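Local coordinates for protein Cel44C (Paenibacillus polymyxa, PDB 2YIH) that hydrolyses the beta-1,4-glucan backbone of xyloglucan and cellulose as an endo-acting glycoside hydrolase of family 44, at residues G46-T51 and L184-A189. The protein carries 8 engineered substitutions. Numbering follows the deposited sequence.
Sequences GGNRMT and LDNEPA. With BGC (beta-D-glucopyranose), chain B; EDO (1,2-ethanediol), chain M; EDO (1,2-ethanediol), chain L.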
# COMPACT_ATOMS: atom_id res chain seq x y z
N GLY A 46 -9.59 -3.39 -2.25
CA GLY A 46 -8.91 -4.69 -2.31
C GLY A 46 -8.95 -5.40 -1.00
O GLY A 46 -9.77 -5.09 -0.16
N GLY A 47 -8.15 -6.46 -0.87
CA GLY A 47 -8.23 -7.32 0.29
C GLY A 47 -9.15 -8.52 0.11
O GLY A 47 -9.68 -8.75 -0.97
N ASN A 48 -9.34 -9.28 1.19
CA ASN A 48 -9.94 -10.63 1.04
C ASN A 48 -11.34 -10.57 0.43
O ASN A 48 -11.73 -11.45 -0.34
CB ASN A 48 -9.97 -11.30 2.41
CG ASN A 48 -8.58 -11.60 2.93
OD1 ASN A 48 -7.65 -11.67 2.17
ND2 ASN A 48 -8.47 -11.90 4.23
N ARG A 49 -12.12 -9.54 0.78
CA ARG A 49 -13.51 -9.48 0.26
C ARG A 49 -13.58 -9.33 -1.25
O ARG A 49 -14.64 -9.59 -1.85
CB ARG A 49 -14.30 -8.33 0.93
CG ARG A 49 -14.86 -8.74 2.28
CD ARG A 49 -16.20 -9.45 2.10
NE ARG A 49 -16.82 -9.77 3.40
CZ ARG A 49 -18.08 -10.22 3.51
NH1 ARG A 49 -18.83 -10.34 2.41
NH2 ARG A 49 -18.61 -10.45 4.72
N MET A 50 -12.51 -8.84 -1.88
CA MET A 50 -12.62 -8.57 -3.32
C MET A 50 -12.45 -9.80 -4.21
O MET A 50 -12.84 -9.77 -5.38
CB MET A 50 -11.69 -7.43 -3.74
CG MET A 50 -12.20 -6.05 -3.27
SD MET A 50 -13.87 -5.66 -3.89
CE MET A 50 -13.52 -5.42 -5.63
N THR A 51 -11.88 -10.87 -3.65
CA THR A 51 -11.65 -12.10 -4.45
C THR A 51 -12.98 -12.63 -5.01
O THR A 51 -13.08 -12.95 -6.22
CB THR A 51 -11.01 -13.18 -3.56
OG1 THR A 51 -9.68 -12.75 -3.22
CG2 THR A 51 -10.99 -14.56 -4.31
N LEU A 184 -4.86 -7.95 -9.91
CA LEU A 184 -5.14 -9.34 -10.22
C LEU A 184 -5.45 -10.09 -8.91
O LEU A 184 -4.62 -10.81 -8.37
CB LEU A 184 -3.94 -9.97 -10.98
CG LEU A 184 -3.55 -9.22 -12.27
CD1 LEU A 184 -2.25 -9.87 -12.82
CD2 LEU A 184 -4.66 -9.28 -13.33
N ASP A 185 -6.70 -9.94 -8.47
CA ASP A 185 -7.21 -10.59 -7.25
C ASP A 185 -6.35 -10.12 -6.04
O ASP A 185 -5.83 -8.99 -6.03
CB ASP A 185 -7.23 -12.11 -7.43
CG ASP A 185 -8.25 -12.80 -6.53
OD1 ASP A 185 -8.00 -12.91 -5.31
OD2 ASP A 185 -9.30 -13.18 -7.05
N ASN A 186 -6.18 -11.00 -5.04
CA ASN A 186 -5.65 -10.63 -3.74
C ASN A 186 -5.07 -11.88 -3.10
O ASN A 186 -5.80 -12.87 -2.92
CB ASN A 186 -6.79 -10.08 -2.85
CG ASN A 186 -6.29 -9.68 -1.46
OD1 ASN A 186 -6.49 -10.44 -0.48
ND2 ASN A 186 -5.62 -8.56 -1.37
N GLU A 187 -3.77 -11.84 -2.79
CA GLU A 187 -3.11 -12.88 -1.98
C GLU A 187 -3.39 -14.31 -2.48
O GLU A 187 -3.92 -15.16 -1.70
CB GLU A 187 -3.48 -12.74 -0.48
CG GLU A 187 -3.05 -11.36 0.06
CD GLU A 187 -3.26 -11.14 1.55
OE1 GLU A 187 -3.89 -12.00 2.25
OE2 GLU A 187 -2.73 -10.08 2.03
N PRO A 188 -3.01 -14.60 -3.73
CA PRO A 188 -3.31 -15.92 -4.32
C PRO A 188 -2.72 -17.12 -3.57
O PRO A 188 -3.37 -18.19 -3.50
CB PRO A 188 -2.74 -15.80 -5.74
CG PRO A 188 -1.64 -14.72 -5.61
CD PRO A 188 -2.30 -13.72 -4.70
N ALA A 189 -1.56 -16.96 -2.94
CA ALA A 189 -0.95 -18.07 -2.16
C ALA A 189 -1.72 -18.36 -0.90
O ALA A 189 -1.53 -19.43 -0.32
CB ALA A 189 0.52 -17.79 -1.85
C2 BGC B . -4.11 -14.44 6.90
C3 BGC B . -4.76 -13.77 5.68
C4 BGC B . -4.51 -12.27 5.73
C5 BGC B . -3.05 -11.92 6.02
C6 BGC B . -2.97 -10.42 6.30
C1 BGC B . -2.63 -14.07 6.94
O2 BGC B . -4.24 -15.87 6.84
O3 BGC B . -6.17 -14.01 5.66
O4 BGC B . -4.95 -11.57 4.55
O5 BGC B . -2.58 -12.66 7.15
O6 BGC B . -4.01 -10.01 7.19
C1 EDO M . -15.08 -9.25 6.98
O1 EDO M . -15.00 -9.77 5.63
C2 EDO M . -16.39 -8.47 7.15
O2 EDO M . -17.51 -9.37 7.23
C1 EDO L . -12.71 -4.08 0.78
O1 EDO L . -12.18 -5.40 0.66
C2 EDO L . -13.22 -3.95 2.21
O2 EDO L . -12.10 -3.97 3.10
O HOH W 1 -5.98 -13.73 1.99
O HOH W 2 -8.27 -12.76 -0.91
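Thr51 and Asp185 join the loops after strands 42-45 and 181-184, the second and fourth strands of the TIM barrel, with strand 105-110 between them. Asp185 carries the join. From CB its chain runs with CG anti to the backbone N (chi1 -155°), which brings the carboxylate up to Thr51. Asp185 CG lies 3.6 Å from Thr51 OG1. OD1 accepts the threonine hydroxyl from its syn side at 2.7 Å between Thr51 OG1 and Asp185 OD1, and on its anti side the backbone N-H of Asn186, both tilted from the carboxylate plane; Trp191 NE1 is a further donor. Asp185 OD2 rests against the methyl, 3.5 Å from Thr51 CG2, and accepts from the backbone N of Met112, just beyond strand 105-110. Threonine suits this place because it offers both a hydroxyl and a methyl to one carboxylate. Replacing the aspartate by an alanine is likely to leave the Thr51 hydroxyl, the Trp191 indole N-H and the backbone N-H groups of Asn186 and Met112 without their acceptor.

Beside this bond, Asn186 CG comes within 3.5 Å of Gly47 CA. Glycine suits position 47 because at its backbone angles (phi 93°, psi -175°) a CB would jam against the preceding carbonyl O. A water donates to Thr51 OG1 and lies 3.2 Å from Asn186 O. Nearer the substrate, a second water reaches both Asn48 OD1 and Glu187 OE1. Asn48 ND2 is held by Asp65 and bonds glucose O3 weakly, while Glu187 OE1 lies 2.6 Å from glucose O4 and OE2 is bonded to His284. The chemistry thus grades from a buried, multiply bonded carboxylate to amide and acid groups that meet the glucan.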